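Local coordinates for protein NG, ng-dimethylarginine dimethylaminohydrolase (Pseudomonas aeruginosa, PDB 1H70) that hydrolyses N(G),N(G)-dimethyl-L-arginine and N(G)-monomethyl-L-arginine to L-citrulline and the corresponding methylamines, at residues G167-Y170 and L176-A179; T79-G82 and R86-E89; T72-I77 and V122-Y127. The protein carries 1 engineered substitution. All blocks are in the same frame, centred on the assembly; numbering follows the deposited sequence.

Overall arrangement
From the N terminus, the first of the contact segments is 72-77, which opens interaction 3. Directly after strand 76-78 comes interaction 2. Its segments 79-82 and 86-89 close a short loop in front of helix 89-100, and this loop lies wholly within the longer one that interaction 3 closes when the chain reaches 122-127. Interaction 3 joins the turn between strands 69-71 and 76-78 to the turn region of the next hairpin. Interaction 1 follows in series. It pairs the hairpin strands 168-170 and 175-178. No two contacts cross. Interaction 2 borders the citrulline pocket, about 24 Å between centres from interaction 1. Interactions 1 and 3 touch where Y170 packs on V122.

Interaction 1. Residues G167-Y170 and L176-A179; sequences GLAY and LLAA
L176 faces Y170 across an antiparallel beta hairpin made of strands 168-170 and 175-178. Strand 192-195 runs parallel to 175-178 on its other side and completes a three-stranded mixed sheet, one of the small sheets that build the alpha/beta propeller of this enzyme family. L176 and Y170 are a non-hydrogen-bonded pair. In L176, chi1 (-179°, CG anti to the backbone N) with chi2 (67°) brings CD1 over to the partner strand. L176 CD1 is 3.5 Å from A169 O and packs loosely on CB of Y170, on the edge side of its ring. The other branch of L176, CD2, meets CD2 of L168 at 3.9 Å.

L177 pairs with A169 and is bonded to it in both directions. L177 N gives a bond of 2.8 Å to A169 O, and A169 N returns a longer one of 3.2 Å to L177 O. Their side chains emerge on the face away from the leucine pair, where CD1 of L177 rests 4.0 Å from CB of A169. L177 O also receives a CA-H contact from L168.

A178 and L168 form the next non-hydrogen-bonded pair. Here the methyl of A178 lies against CD2 of L168, so this one branch touches both A178 and L176. M120 and F188 cover L168 and L176 on this apolar face.

A179 ends the pairing beyond the strand. Its N is bonded to G167 O at 3.0 Å, with an N-H...O angle of 153°. That same G167 O takes a CA-H contact from A178, 3.6 Å from its CA.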
loop_
_atom_site.group_PDB
_atom_site.type_symbol
_atom_site.label_atom_id
_atom_site.label_comp_id
_atom_site.label_asym_id
_atom_site.label_seq_id
_atom_site.Cartn_x
_atom_site.Cartn_y
_atom_site.Cartn_z
ATOM N N GLY A 167 -5.950 -2.594 7.289
ATOM C CA GLY A 167 -5.913 -3.414 8.492
ATOM C C GLY A 167 -5.075 -4.669 8.419
ATOM O O GLY A 167 -5.252 -5.584 9.228
ATOM N N LEU A 168 -4.120 -4.722 7.491
ATOM C CA LEU A 168 -3.291 -5.921 7.345
ATOM C C LEU A 168 -1.945 -5.567 6.732
ATOM O O LEU A 168 -1.846 -4.631 5.936
ATOM C CB LEU A 168 -3.929 -6.910 6.378
ATOM C CG LEU A 168 -5.018 -7.874 6.801
ATOM C CD1 LEU A 168 -5.720 -8.409 5.555
ATOM C CD2 LEU A 168 -4.389 -8.995 7.624
ATOM N N ALA A 169 -0.938 -6.331 7.095
ATOM C CA ALA A 169 0.410 -6.140 6.574
ATOM C C ALA A 169 1.219 -7.405 6.716
ATOM O O ALA A 169 1.366 -7.918 7.825
ATOM C CB ALA A 169 1.152 -5.002 7.298
ATOM N N TYR A 170 1.781 -7.878 5.614
ATOM C CA TYR A 170 2.635 -9.065 5.652
ATOM C C TYR A 170 4.082 -8.669 5.771
ATOM O O TYR A 170 4.573 -7.897 4.978
ATOM C CB TYR A 170 2.411 -9.942 4.410
ATOM C CG TYR A 170 3.202 -11.244 4.448
ATOM C CD1 TYR A 170 3.033 -12.143 5.489
ATOM C CD2 TYR A 170 4.134 -11.555 3.460
ATOM C CE1 TYR A 170 3.734 -13.331 5.534
ATOM C CE2 TYR A 170 4.858 -12.740 3.501
ATOM C CZ TYR A 170 4.649 -13.622 4.542
ATOM O OH TYR A 170 5.365 -14.812 4.597
ATOM N N LEU A 176 2.191 -11.915 10.149
ATOM C CA LEU A 176 1.116 -11.083 9.606
ATOM C C LEU A 176 0.518 -10.111 10.622
ATOM O O LEU A 176 0.010 -10.544 11.644
ATOM C CB LEU A 176 -0.001 -11.998 9.090
ATOM C CG LEU A 176 -1.223 -11.300 8.443
ATOM C CD1 LEU A 176 -0.817 -10.594 7.123
ATOM C CD2 LEU A 176 -2.357 -12.312 8.138
ATOM N N LEU A 177 0.544 -8.810 10.344
ATOM C CA LEU A 177 -0.134 -7.855 11.232
ATOM C C LEU A 177 -1.624 -7.864 10.864
ATOM O O LEU A 177 -1.973 -7.826 9.680
ATOM C CB LEU A 177 0.376 -6.405 11.046
ATOM C CG LEU A 177 1.866 -6.133 11.294
ATOM C CD1 LEU A 177 2.157 -4.647 11.147
ATOM C CD2 LEU A 177 2.281 -6.619 12.700
ATOM N N ALA A 178 -2.504 -7.944 11.858
ATOM C CA ALA A 178 -3.936 -7.942 11.585
ATOM C C ALA A 178 -4.727 -7.181 12.634
ATOM O O ALA A 178 -4.463 -7.261 13.844
ATOM C CB ALA A 178 -4.510 -9.343 11.454
ATOM N N ALA A 179 -5.678 -6.402 12.117
ATOM C CA ALA A 179 -6.597 -5.627 12.929
ATOM C C ALA A 179 -8.028 -5.861 12.511
ATOM O O ALA A 179 -8.324 -6.270 11.386
ATOM C CB ALA A 179 -6.306 -4.128 12.809
#

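Interaction 2. Residues T79-G82 and R86-E89; sequences TRPG and RRGE. With CIR (citrulline), chain B.
R87 reaches P81 by an extended start and a late bend: chi1 (-164°) sets CG opposite the backbone N, and chi3 (-67°) then turns NE to face the proline oxygen. The guanidinium grips P81 O side-on with two nitrogens. R87 NE is 2.9 Å from P81 O, nearly along the C=O axis, and R87 NH2 is 3.1 Å from it, within the carbonyl plane. The oxygen lies in the plane of the guanidinium, so the pair of hydrogen bonds holds the group's rotation.

R80 comes over one face of R87. The two guanidinium groups stack, with planes 17° apart and centres 4.3 Å apart, and the overlap is offset toward the rim. Two positive groups meet here, but each has a carbonyl acceptor: P81 O for R87 and G112 O for R80. The ring of P81 sits against the backbone of the turn, its CG 3.6 Å from R86 O.

R86 to E89 is a type I beta turn, closed by E89 N bonding to R86 O. The R86 side chain runs away from P81 toward the ligand. R86 grips E89 side-on, NE to OE2 and NH2 to OE1, with OE2 approached from above the carboxylate plane. These are two bonds of one salt bridge, R86 NH2 to E89 OE1 being 2.8 Å. R86 NH1 gives a hydrogen bond of 3.0 Å to carboxylate atom O of citrulline. D67 also pairs with NH1. R86 is thus an arginine of the substrate-binding pocket that binds the ligand's carboxylate, with E89 as second-shell support.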
loop_
_atom_site.group_PDB
_atom_site.type_symbol
_atom_site.label_atom_id
_atom_site.label_comp_id
_atom_site.label_asym_id
_atom_site.label_seq_id
_atom_site.Cartn_x
_atom_site.Cartn_y
_atom_site.Cartn_z
ATOM N N THR A 79 -3.681 -0.448 -12.582
ATOM C CA THR A 79 -5.019 -0.723 -12.088
ATOM C C THR A 79 -6.056 0.206 -12.715
ATOM O O THR A 79 -5.843 0.777 -13.796
ATOM C CB THR A 79 -5.032 -0.640 -10.551
ATOM O OG1 THR A 79 -4.734 0.701 -10.134
ATOM C CG2 THR A 79 -3.951 -1.559 -9.928
ATOM N N ARG A 80 -7.215 0.320 -12.070
ATOM C CA ARG A 80 -8.300 1.168 -12.538
ATOM C C ARG A 80 -9.077 1.626 -11.301
ATOM O O ARG A 80 -10.061 1.013 -10.884
ATOM C CB ARG A 80 -9.199 0.383 -13.500
ATOM C CG ARG A 80 -10.211 1.263 -14.240
ATOM C CD ARG A 80 -10.688 0.622 -15.564
ATOM N NE ARG A 80 -11.690 1.464 -16.208
ATOM C CZ ARG A 80 -12.985 1.477 -15.898
ATOM N NH1 ARG A 80 -13.465 0.658 -14.965
ATOM N NH2 ARG A 80 -13.815 2.293 -16.552
ATOM N N PRO A 81 -8.583 2.683 -10.671
ATOM C CA PRO A 81 -9.167 3.170 -9.419
ATOM C C PRO A 81 -10.668 3.347 -9.435
ATOM O O PRO A 81 -11.265 3.823 -10.407
ATOM C CB PRO A 81 -8.430 4.470 -9.147
ATOM C CG PRO A 81 -7.068 4.250 -9.785
ATOM C CD PRO A 81 -7.381 3.445 -11.054
ATOM N N GLY A 82 -11.283 2.923 -8.336
ATOM C CA GLY A 82 -12.721 3.054 -8.173
ATOM C C GLY A 82 -13.068 4.509 -7.883
ATOM O O GLY A 82 -14.138 4.967 -8.253
ATOM N N ARG A 86 -9.388 9.765 -8.747
ATOM C CA ARG A 86 -8.082 9.137 -8.794
ATOM C C ARG A 86 -7.854 8.231 -10.002
ATOM O O ARG A 86 -6.735 7.762 -10.184
ATOM C CB ARG A 86 -7.880 8.307 -7.504
ATOM C CG ARG A 86 -8.007 9.129 -6.216
ATOM C CD ARG A 86 -7.336 8.403 -5.036
ATOM N NE ARG A 86 -5.917 8.137 -5.360
ATOM C CZ ARG A 86 -5.163 7.280 -4.720
ATOM N NH1 ARG A 86 -5.640 6.635 -3.663
ATOM N NH2 ARG A 86 -3.921 7.061 -5.127
ATOM N N ARG A 87 -8.873 7.997 -10.840
ATOM C CA ARG A 87 -8.687 7.122 -11.998
ATOM C C ARG A 87 -7.561 7.567 -12.924
ATOM O O ARG A 87 -6.775 6.744 -13.373
ATOM C CB ARG A 87 -9.977 6.910 -12.804
ATOM C CG ARG A 87 -9.879 5.711 -13.749
ATOM C CD ARG A 87 -11.218 5.221 -14.193
ATOM N NE ARG A 87 -11.980 4.646 -13.097
ATOM C CZ ARG A 87 -13.307 4.666 -13.020
ATOM N NH1 ARG A 87 -14.038 5.228 -13.990
ATOM N NH2 ARG A 87 -13.917 4.135 -11.974
ATOM N N GLY A 88 -7.442 8.864 -13.160
ATOM C CA GLY A 88 -6.430 9.433 -14.025
ATOM C C GLY A 88 -4.993 9.327 -13.518
ATOM O O GLY A 88 -4.051 9.640 -14.248
ATOM N N GLU A 89 -4.797 8.902 -12.266
ATOM C CA GLU A 89 -3.464 8.723 -11.728
ATOM C C GLU A 89 -2.682 7.624 -12.437
ATOM O O GLU A 89 -1.437 7.604 -12.379
ATOM C CB GLU A 89 -3.494 8.391 -10.226
ATOM C CG GLU A 89 -4.019 9.575 -9.433
ATOM C CD GLU A 89 -4.027 9.345 -7.941
ATOM O OE1 GLU A 89 -3.241 8.478 -7.470
ATOM O OE2 GLU A 89 -4.836 10.033 -7.248
HETATM C C CIR B . -8.140 7.872 -0.907
HETATM O O CIR B . -8.092 7.214 -1.991
HETATM O OXT CIR B . -9.275 8.025 -0.295
HETATM C CA CIR B . -6.874 8.415 -0.298
HETATM N N CIR B . -7.174 9.636 0.473
HETATM C C3 CIR B . -6.226 7.339 0.607
HETATM C C4 CIR B . -5.709 6.177 -0.262
HETATM C C5 CIR B . -5.108 5.109 0.635
HETATM N N6 CIR B . -4.540 4.013 -0.161
HETATM C C7 CIR B . -3.809 3.023 0.324
HETATM O O7 CIR B . -3.517 2.926 1.527
HETATM N N8 CIR B . -3.350 2.091 -0.534
#

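Interaction 3. Residues T72-I77 and V122-Y127; sequences TSRCAI and VGDHFY
T72 meets F126 obliquely, methyl against ring. The nearest pair is T72 CG2 and F126 CZ at 3.6 Å, with CE2 close behind. T72 presents its methyl because OG1 occupies the position between the backbone N and the carbonyl carbon (chi1 78°), turned back into its own loop. There T72 OG1 takes a bond of 3.1 Å from R74 N, which makes an ST turn, and gives one of 2.9 Å to C75 O. C75 O also accepts from T72 N. The polar half of the threonine is thus engaged within the loop, and the apolar half faces the phenylalanine. L146 of helix 136-148 packs on both T72 and F126.

At the outer end R74 and D124 approach nearly at right angles, their guanidinium and carboxylate planes 60° apart. R74 NH2 stands 4.0 Å from D124 OD2, a long salt bridge. R74 NH1 is hydrogen-bonded to H149 O. D124 belongs to the type II' beta turn from V122 to H125, which links strands 119-122 and 125-130.

The contact joins two hairpin regions far apart in sequence. It is a small one: a buried methyl-ring packing inside and a loose charge pairing at the surface. No hydrogen bond spans the segments. The buried methyl-ring contact is the close one, and the long charge pair, with D124 exposed, is probably weakened by solvent.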
loop_
_atom_site.group_PDB
_atom_site.type_symbol
_atom_site.label_atom_id
_atom_site.label_comp_id
_atom_site.label_asym_id
_atom_site.label_seq_id
_atom_site.Cartn_x
_atom_site.Cartn_y
_atom_site.Cartn_z
ATOM N N THR A 72 4.942 -6.669 -9.555
ATOM C CA THR A 72 5.349 -7.987 -9.074
ATOM C C THR A 72 6.734 -8.323 -9.618
ATOM O O THR A 72 7.370 -7.506 -10.272
ATOM C CB THR A 72 4.337 -9.091 -9.484
ATOM O OG1 THR A 72 4.544 -9.437 -10.866
ATOM C CG2 THR A 72 2.897 -8.587 -9.378
ATOM N N SER A 73 7.230 -9.531 -9.353
ATOM C CA SER A 73 8.541 -9.917 -9.878
ATOM C C SER A 73 8.477 -10.345 -11.333
ATOM O O SER A 73 9.519 -10.541 -11.971
ATOM C CB SER A 73 9.081 -11.114 -9.083
ATOM O OG SER A 73 8.099 -12.139 -9.114
ATOM N N ARG A 74 7.270 -10.504 -11.858
ATOM C CA ARG A 74 7.085 -10.973 -13.226
ATOM C C ARG A 74 6.498 -9.930 -14.169
ATOM O O ARG A 74 6.714 -10.010 -15.380
ATOM C CB ARG A 74 6.145 -12.183 -13.250
ATOM C CG ARG A 74 6.444 -13.256 -12.204
ATOM C CD ARG A 74 7.246 -14.431 -12.708
ATOM N NE ARG A 74 7.633 -15.301 -11.604
ATOM C CZ ARG A 74 6.983 -16.387 -11.185
ATOM N NH1 ARG A 74 5.862 -16.789 -11.762
ATOM N NH2 ARG A 74 7.468 -17.082 -10.160
ATOM N N CYS A 75 5.707 -9.000 -13.645
ATOM C CA CYS A 75 5.060 -7.976 -14.453
ATOM C C CYS A 75 4.486 -6.873 -13.584
ATOM O O CYS A 75 4.478 -6.981 -12.361
ATOM C CB CYS A 75 3.894 -8.569 -15.253
ATOM S SG CYS A 75 2.544 -9.162 -14.195
ATOM N N ALA A 76 4.004 -5.815 -14.238
ATOM C CA ALA A 76 3.328 -4.723 -13.549
ATOM C C ALA A 76 1.931 -4.638 -14.178
ATOM O O ALA A 76 1.769 -4.789 -15.394
ATOM C CB ALA A 76 4.032 -3.395 -13.688
ATOM N N ILE A 77 0.942 -4.405 -13.331
ATOM C CA ILE A 77 -0.436 -4.286 -13.778
ATOM C C ILE A 77 -0.938 -2.916 -13.367
ATOM O O ILE A 77 -1.038 -2.635 -12.169
ATOM C CB ILE A 77 -1.334 -5.351 -13.091
ATOM C CG1 ILE A 77 -0.777 -6.766 -13.253
ATOM C CG2 ILE A 77 -2.744 -5.326 -13.665
ATOM C CD1 ILE A 77 0.023 -7.282 -12.026
ATOM N N VAL A 122 1.958 -12.178 -0.641
ATOM C CA VAL A 122 2.577 -13.129 0.296
ATOM C C VAL A 122 3.236 -14.178 -0.566
ATOM O O VAL A 122 2.544 -15.079 -1.015
ATOM C CB VAL A 122 1.554 -13.823 1.220
ATOM C CG1 VAL A 122 2.279 -14.757 2.238
ATOM C CG2 VAL A 122 0.739 -12.781 1.952
ATOM N N GLY A 123 4.538 -14.043 -0.816
ATOM C CA GLY A 123 5.210 -14.986 -1.707
ATOM C C GLY A 123 4.646 -14.764 -3.094
ATOM O O GLY A 123 4.551 -13.609 -3.545
ATOM N N ASP A 124 4.234 -15.828 -3.777
ATOM C CA ASP A 124 3.659 -15.648 -5.118
ATOM C C ASP A 124 2.119 -15.585 -5.088
ATOM O O ASP A 124 1.463 -15.591 -6.145
ATOM C CB ASP A 124 4.131 -16.751 -6.066
ATOM C CG ASP A 124 5.629 -16.765 -6.273
ATOM O OD1 ASP A 124 6.279 -15.690 -6.289
ATOM O OD2 ASP A 124 6.230 -17.857 -6.455
ATOM N N HIS A 125 1.538 -15.504 -3.889
ATOM C CA HIS A 125 0.084 -15.417 -3.743
ATOM C C HIS A 125 -0.314 -13.975 -3.470
ATOM O O HIS A 125 0.360 -13.286 -2.691
ATOM C CB HIS A 125 -0.481 -16.303 -2.625
ATOM C CG HIS A 125 -1.970 -16.432 -2.691
ATOM N ND1 HIS A 125 -2.595 -17.316 -3.547
ATOM C CD2 HIS A 125 -2.962 -15.754 -2.059
ATOM C CE1 HIS A 125 -3.909 -17.193 -3.422
ATOM N NE2 HIS A 125 -4.155 -16.257 -2.517
ATOM N N PHE A 126 -1.394 -13.534 -4.111
ATOM C CA PHE A 126 -1.882 -12.156 -3.923
ATOM C C PHE A 126 -3.295 -12.146 -3.376
ATOM O O PHE A 126 -4.219 -12.607 -4.042
ATOM C CB PHE A 126 -1.811 -11.369 -5.241
ATOM C CG PHE A 126 -0.400 -11.108 -5.715
ATOM C CD1 PHE A 126 0.316 -12.103 -6.372
ATOM C CD2 PHE A 126 0.211 -9.897 -5.477
ATOM C CE1 PHE A 126 1.629 -11.853 -6.799
ATOM C CE2 PHE A 126 1.504 -9.639 -5.886
ATOM C CZ PHE A 126 2.216 -10.641 -6.550
ATOM N N TYR A 127 -3.480 -11.632 -2.150
ATOM C CA TYR A 127 -4.807 -11.567 -1.550
ATOM C C TYR A 127 -5.403 -10.230 -1.962
ATOM O O TYR A 127 -4.763 -9.189 -1.784
ATOM C CB TYR A 127 -4.767 -11.602 -0.017
ATOM C CG TYR A 127 -4.293 -12.913 0.527
ATOM C CD1 TYR A 127 -2.964 -13.103 0.812
ATOM C CD2 TYR A 127 -5.184 -13.955 0.752
ATOM C CE1 TYR A 127 -2.492 -14.317 1.319
ATOM C CE2 TYR A 127 -4.734 -15.182 1.256
ATOM C CZ TYR A 127 -3.379 -15.346 1.520
ATOM O OH TYR A 127 -2.908 -16.567 2.043
#